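Local structure of leucyl-trna synthetase (Plasmodium falciparum, 5FOC) at residues A[232-244]-A[283-295]. The protein probably attaches leucine to its cognate tRNA at the expense of ATP, this chain being the editing domain, thought to deacylate mischarged tRNA. The protein carries 2 engineered substitutions. Numbering follows the deposited sequence.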
loop_
_atom_site.group_PDB
_atom_site.type_symbol
_atom_site.label_atom_id
_atom_site.label_comp_id
_atom_site.label_asym_id
_atom_site.label_seq_id
_atom_site.Cartn_x
_atom_site.Cartn_y
_atom_site.Cartn_z
ATOM N N ILE A 232 -12.884 0.685 1.214
ATOM C CA ILE A 232 -13.421 1.265 0.016
ATOM C C ILE A 232 -13.558 0.259 -1.123
ATOM O O ILE A 232 -14.392 0.445 -2.006
ATOM C CB ILE A 232 -12.521 2.470 -0.452
ATOM C CG1 ILE A 232 -12.219 3.367 0.727
ATOM C CG2 ILE A 232 -13.197 3.241 -1.579
ATOM C CD1 ILE A 232 -11.045 4.297 0.496
ATOM N N SER A 233 -12.732 -0.779 -1.138
ATOM C CA SER A 233 -12.637 -1.674 -2.281
ATOM C C SER A 233 -13.894 -2.562 -2.410
ATOM O O SER A 233 -14.447 -3.006 -1.385
ATOM C CB SER A 233 -11.387 -2.540 -2.165
ATOM O OG SER A 233 -11.363 -3.343 -0.986
ATOM N N LYS A 234 -14.326 -2.748 -3.645
ATOM C CA LYS A 234 -15.454 -3.592 -3.979
ATOM C C LYS A 234 -15.213 -5.012 -3.455
ATOM O O LYS A 234 -16.146 -5.654 -2.840
ATOM C CB LYS A 234 -15.656 -3.660 -5.494
ATOM C CG LYS A 234 -16.941 -4.420 -5.850
ATOM C CD LYS A 234 -17.277 -4.434 -7.306
ATOM C CE LYS A 234 -16.502 -5.484 -8.032
ATOM N NZ LYS A 234 -17.152 -5.793 -9.323
ATOM N N ILE A 235 -14.037 -5.555 -3.776
ATOM C CA ILE A 235 -13.590 -6.889 -3.286
ATOM C C ILE A 235 -12.610 -6.761 -2.143
ATOM O O ILE A 235 -11.926 -5.702 -1.976
ATOM C CB ILE A 235 -12.993 -7.765 -4.412
ATOM C CG1 ILE A 235 -11.692 -7.189 -4.998
ATOM C CG2 ILE A 235 -14.021 -7.979 -5.490
ATOM C CD1 ILE A 235 -11.108 -7.958 -6.152
ATOM N N LYS A 236 -12.482 -7.804 -1.351
ATOM C CA LYS A 236 -11.665 -7.773 -0.132
ATOM C C LYS A 236 -10.488 -8.791 -0.127
ATOM O O LYS A 236 -9.871 -9.017 0.915
ATOM C CB LYS A 236 -12.559 -7.949 1.129
ATOM C CG LYS A 236 -13.756 -7.015 1.241
ATOM C CD LYS A 236 -13.361 -5.501 1.244
ATOM C CE LYS A 236 -14.610 -4.605 1.360
ATOM N NZ LYS A 236 -14.269 -3.177 1.317
ATOM N N ASN A 237 -10.168 -9.367 -1.276
ATOM C CA ASN A 237 -9.040 -10.280 -1.392
ATOM C C ASN A 237 -7.899 -9.712 -2.217
ATOM O O ASN A 237 -7.494 -10.249 -3.243
ATOM C CB ASN A 237 -9.491 -11.660 -1.937
ATOM C CG ASN A 237 -10.027 -11.600 -3.339
ATOM O OD1 ASN A 237 -10.750 -10.674 -3.671
ATOM N ND2 ASN A 237 -9.758 -12.632 -4.160
ATOM N N LEU A 238 -7.362 -8.599 -1.716
ATOM C CA LEU A 238 -6.381 -7.859 -2.474
ATOM C C LEU A 238 -4.991 -8.360 -2.156
ATOM O O LEU A 238 -4.326 -7.903 -1.197
ATOM C CB LEU A 238 -6.513 -6.380 -2.101
ATOM C CG LEU A 238 -7.905 -5.804 -2.054
ATOM C CD1 LEU A 238 -7.857 -4.280 -1.716
ATOM C CD2 LEU A 238 -8.609 -5.997 -3.357
ATOM N N TYR A 239 -4.539 -9.325 -2.926
ATOM C CA TYR A 239 -3.282 -9.963 -2.623
ATOM C C TYR A 239 -2.174 -8.959 -2.881
ATOM O O TYR A 239 -2.283 -8.147 -3.838
ATOM C CB TYR A 239 -3.104 -11.233 -3.442
ATOM C CG TYR A 239 -4.233 -12.213 -3.157
ATOM C CD1 TYR A 239 -4.388 -12.770 -1.911
ATOM C CD2 TYR A 239 -5.175 -12.478 -4.126
ATOM C CE1 TYR A 239 -5.466 -13.638 -1.674
ATOM C CE2 TYR A 239 -6.231 -13.377 -3.893
ATOM C CZ TYR A 239 -6.365 -13.888 -2.649
ATOM O OH TYR A 239 -7.427 -14.778 -2.432
ATOM N N ILE A 240 -1.113 -9.114 -2.110
ATOM C CA ILE A 240 0.117 -8.317 -2.353
ATOM C C ILE A 240 0.871 -8.927 -3.528
ATOM O O ILE A 240 1.255 -10.109 -3.491
ATOM C CB ILE A 240 1.001 -8.180 -1.132
ATOM C CG1 ILE A 240 0.253 -7.429 -0.064
ATOM C CG2 ILE A 240 2.289 -7.415 -1.480
ATOM C CD1 ILE A 240 0.932 -7.239 1.265
ATOM N N LEU A 241 1.189 -8.105 -4.546
ATOM C CA LEU A 241 1.933 -8.516 -5.697
ATOM C C LEU A 241 3.206 -7.676 -5.880
ATOM O O LEU A 241 3.207 -6.550 -5.427
ATOM C CB LEU A 241 1.096 -8.379 -6.955
ATOM C CG LEU A 241 -0.199 -9.171 -7.136
ATOM C CD1 LEU A 241 -0.789 -8.857 -8.493
ATOM C CD2 LEU A 241 0.104 -10.646 -7.036
ATOM N N PRO A 242 4.228 -8.236 -6.503
ATOM C CA PRO A 242 5.489 -7.498 -6.678
ATOM C C PRO A 242 5.494 -6.563 -7.885
ATOM O O PRO A 242 5.121 -6.941 -8.969
ATOM C CB PRO A 242 6.505 -8.604 -6.849
ATOM C CG PRO A 242 5.743 -9.668 -7.572
ATOM C CD PRO A 242 4.362 -9.640 -6.959
ATOM N N MET A 243 5.970 -5.321 -7.648
ATOM C CA MET A 243 6.140 -4.334 -8.719
ATOM C C MET A 243 7.504 -3.706 -8.488
ATOM O O MET A 243 7.681 -2.927 -7.554
ATOM C CB MET A 243 5.014 -3.333 -8.685
ATOM C CG MET A 243 5.133 -2.189 -9.715
ATOM S SD MET A 243 3.826 -0.938 -9.567
ATOM C CE MET A 243 2.780 -1.271 -10.965
ATOM N N THR A 244 8.485 -4.114 -9.307
ATOM C CA THR A 244 9.886 -3.674 -9.128
ATOM C C THR A 244 10.132 -2.243 -9.520
ATOM O O THR A 244 11.203 -1.735 -9.219
ATOM C CB THR A 244 10.876 -4.558 -9.905
ATOM O OG1 THR A 244 10.591 -4.515 -11.322
ATOM C CG2 THR A 244 10.791 -5.965 -9.372
ATOM N N TYR A 283 7.606 -16.636 -5.675
ATOM C CA TYR A 283 6.917 -16.061 -4.511
ATOM C C TYR A 283 5.842 -16.971 -3.964
ATOM O O TYR A 283 5.466 -17.989 -4.585
ATOM C CB TYR A 283 6.260 -14.742 -4.890
ATOM C CG TYR A 283 7.222 -13.677 -5.417
ATOM C CD1 TYR A 283 8.013 -12.935 -4.538
ATOM C CD2 TYR A 283 7.333 -13.422 -6.781
ATOM C CE1 TYR A 283 8.900 -11.957 -5.009
ATOM C CE2 TYR A 283 8.221 -12.424 -7.275
ATOM C CZ TYR A 283 8.985 -11.707 -6.382
ATOM O OH TYR A 283 9.847 -10.753 -6.834
ATOM N N ASN A 284 5.308 -16.605 -2.812
ATOM C CA ASN A 284 4.213 -17.392 -2.225
ATOM C C ASN A 284 2.907 -16.963 -2.894
ATOM O O ASN A 284 2.035 -16.331 -2.245
ATOM C CB ASN A 284 4.170 -17.205 -0.704
ATOM C CG ASN A 284 5.424 -17.722 -0.001
ATOM O OD1 ASN A 284 5.958 -17.056 0.896
ATOM N ND2 ASN A 284 5.905 -18.898 -0.398
ATOM N N LEU A 285 2.798 -17.311 -4.195
ATOM C CA LEU A 285 1.657 -16.987 -5.080
ATOM C C LEU A 285 1.154 -18.237 -5.787
ATOM O O LEU A 285 1.939 -19.070 -6.202
ATOM C CB LEU A 285 2.024 -15.941 -6.167
ATOM C CG LEU A 285 2.182 -14.500 -5.740
ATOM C CD1 LEU A 285 2.712 -13.704 -6.933
ATOM C CD2 LEU A 285 0.856 -13.945 -5.256
ATOM N N LYS A 286 -0.165 -18.327 -5.943
ATOM C CA LYS A 286 -0.796 -19.399 -6.707
ATOM C C LYS A 286 -1.617 -18.813 -7.821
ATOM O O LYS A 286 -2.188 -17.729 -7.649
ATOM C CB LYS A 286 -1.660 -20.294 -5.809
ATOM C CG LYS A 286 -0.886 -20.949 -4.665
ATOM C CD LYS A 286 -1.684 -21.017 -3.365
ATOM C CE LYS A 286 -1.854 -19.647 -2.707
ATOM N NZ LYS A 286 -2.578 -19.746 -1.407
ATOM N N GLU A 287 -1.674 -19.533 -8.949
ATOM C CA GLU A 287 -2.427 -19.142 -10.147
ATOM C C GLU A 287 -3.803 -18.599 -9.808
ATOM O O GLU A 287 -4.269 -17.644 -10.399
ATOM C CB GLU A 287 -2.685 -20.364 -11.062
ATOM C CG GLU A 287 -1.453 -20.903 -11.747
ATOM C CD GLU A 287 -1.729 -21.591 -13.071
ATOM O OE1 GLU A 287 -2.900 -21.932 -13.369
ATOM O OE2 GLU A 287 -0.749 -21.793 -13.816
ATOM N N GLU A 288 -4.491 -19.277 -8.898
ATOM C CA GLU A 288 -5.853 -18.885 -8.550
ATOM C C GLU A 288 -5.973 -17.517 -7.865
ATOM O O GLU A 288 -7.070 -16.965 -7.798
ATOM C CB GLU A 288 -6.511 -19.960 -7.687
ATOM C CG GLU A 288 -5.780 -20.226 -6.371
ATOM C CD GLU A 288 -5.083 -21.580 -6.360
ATOM O OE1 GLU A 288 -4.359 -21.911 -7.355
ATOM O OE2 GLU A 288 -5.245 -22.291 -5.336
ATOM N N GLN A 289 -4.872 -16.996 -7.343
ATOM C CA GLN A 289 -4.864 -15.653 -6.761
ATOM C C GLN A 289 -4.765 -14.563 -7.803
ATOM O O GLN A 289 -4.968 -13.426 -7.426
ATOM C CB GLN A 289 -3.695 -15.483 -5.789
ATOM C CG GLN A 289 -3.724 -16.433 -4.606
ATOM C CD GLN A 289 -2.558 -16.227 -3.677
ATOM O OE1 GLN A 289 -1.462 -16.683 -3.954
ATOM N NE2 GLN A 289 -2.787 -15.553 -2.564
ATOM N N LEU A 290 -4.504 -14.894 -9.070
ATOM C CA LEU A 290 -4.185 -13.876 -10.075
ATOM C C LEU A 290 -5.381 -13.492 -10.923
ATOM O O LEU A 290 -5.212 -12.877 -11.944
ATOM C CB LEU A 290 -3.065 -14.352 -10.976
ATOM C CG LEU A 290 -1.829 -14.849 -10.279
ATOM C CD1 LEU A 290 -0.837 -15.302 -11.309
ATOM C CD2 LEU A 290 -1.204 -13.769 -9.436
ATOM N N LYS A 291 -6.597 -13.854 -10.501
ATOM C CA LYS A 291 -7.774 -13.648 -11.352
ATOM C C LYS A 291 -8.714 -12.538 -10.873
ATOM O O LYS A 291 -9.860 -12.495 -11.334
ATOM C CB LYS A 291 -8.537 -14.958 -11.528
ATOM C CG LYS A 291 -7.707 -16.062 -12.177
ATOM C CD LYS A 291 -8.484 -17.390 -12.247
ATOM C CE LYS A 291 -7.565 -18.593 -12.383
ATOM N NZ LYS A 291 -6.524 -18.447 -13.440
ATOM N N ASN A 292 -8.244 -11.610 -10.022
ATOM C CA ASN A 292 -9.172 -10.647 -9.431
ATOM C C ASN A 292 -9.489 -9.607 -10.497
ATOM O O ASN A 292 -8.560 -9.076 -11.164
ATOM C CB ASN A 292 -8.580 -9.897 -8.227
ATOM C CG ASN A 292 -8.391 -10.747 -7.016
ATOM O OD1 ASN A 292 -8.943 -11.909 -6.946
ATOM N ND2 ASN A 292 -7.685 -10.239 -6.027
ATOM N N ASN A 293 -10.767 -9.285 -10.626
ATOM C CA ASN A 293 -11.270 -8.216 -11.509
ATOM C C ASN A 293 -11.182 -6.883 -10.815
ATOM O O ASN A 293 -11.469 -6.797 -9.615
ATOM C CB ASN A 293 -12.760 -8.451 -11.840
ATOM C CG ASN A 293 -13.290 -7.499 -12.906
ATOM O OD1 ASN A 293 -13.062 -7.695 -14.094
ATOM N ND2 ASN A 293 -13.969 -6.451 -12.481
ATOM N N SER A 294 -10.821 -5.840 -11.583
ATOM C CA SER A 294 -10.834 -4.444 -11.137
ATOM C C SER A 294 -12.011 -3.714 -11.766
ATOM O O SER A 294 -12.069 -3.620 -12.973
ATOM C CB SER A 294 -9.559 -3.843 -11.620
ATOM O OG SER A 294 -9.571 -2.412 -11.361
ATOM N N GLU A 295 -12.966 -3.260 -10.957
ATOM C CA GLU A 295 -14.139 -2.599 -11.459
ATOM C C GLU A 295 -13.681 -1.184 -11.895
ATOM O O GLU A 295 -13.178 -0.471 -11.080
ATOM C CB GLU A 295 -15.199 -2.463 -10.386
ATOM C CG GLU A 295 -16.514 -1.900 -10.878
ATOM C CD GLU A 295 -17.321 -2.885 -11.687
ATOM O OE1 GLU A 295 -17.405 -4.090 -11.287
ATOM O OE2 GLU A 295 -17.857 -2.444 -12.733
#
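Y239 projects its ring against the side chain of Q289, the two crossing at about a right angle. Q289 CG, anti to its own carbonyl carbon (chi1 -61°), starts an extended chain that carries the amide across the ring. This CG stands 4.1 Å from the Y239 ring centroid and only 12° off the normal, a CH-pi contact over the face, while Q289 NE2 comes within 3.3 Å of Y239 CD1. The amide plane is turned 67° from the ring. Q289 OE1 accepts the backbone N-H of K286 at 2.9 Å, in the carbonyl plane, which fixes the amide's rotation. On the opposite ring face lies N237 O. It also receives N292 ND2 at 2.8 Å, from above the carbonyl plane; ND2 reaches N137 O as well, tying three backbone runs together. N292 OD1 takes a weak bond from N237 ND2. K234 NZ meets E295 OE1 at 2.6 Å, a salt bridge on the carboxylate's anti lone pair. At the other end, L241 CD2 packs on L285 CD2 (3.8 Å), and P242 CG makes an off-centre, oblique CH-pi contact with the Y283 ring. The loop between helix 276-282 and strand 298-299, with its 3-10 turn 287-289, thus packs against an inner strand of the editing domain's mixed sheet.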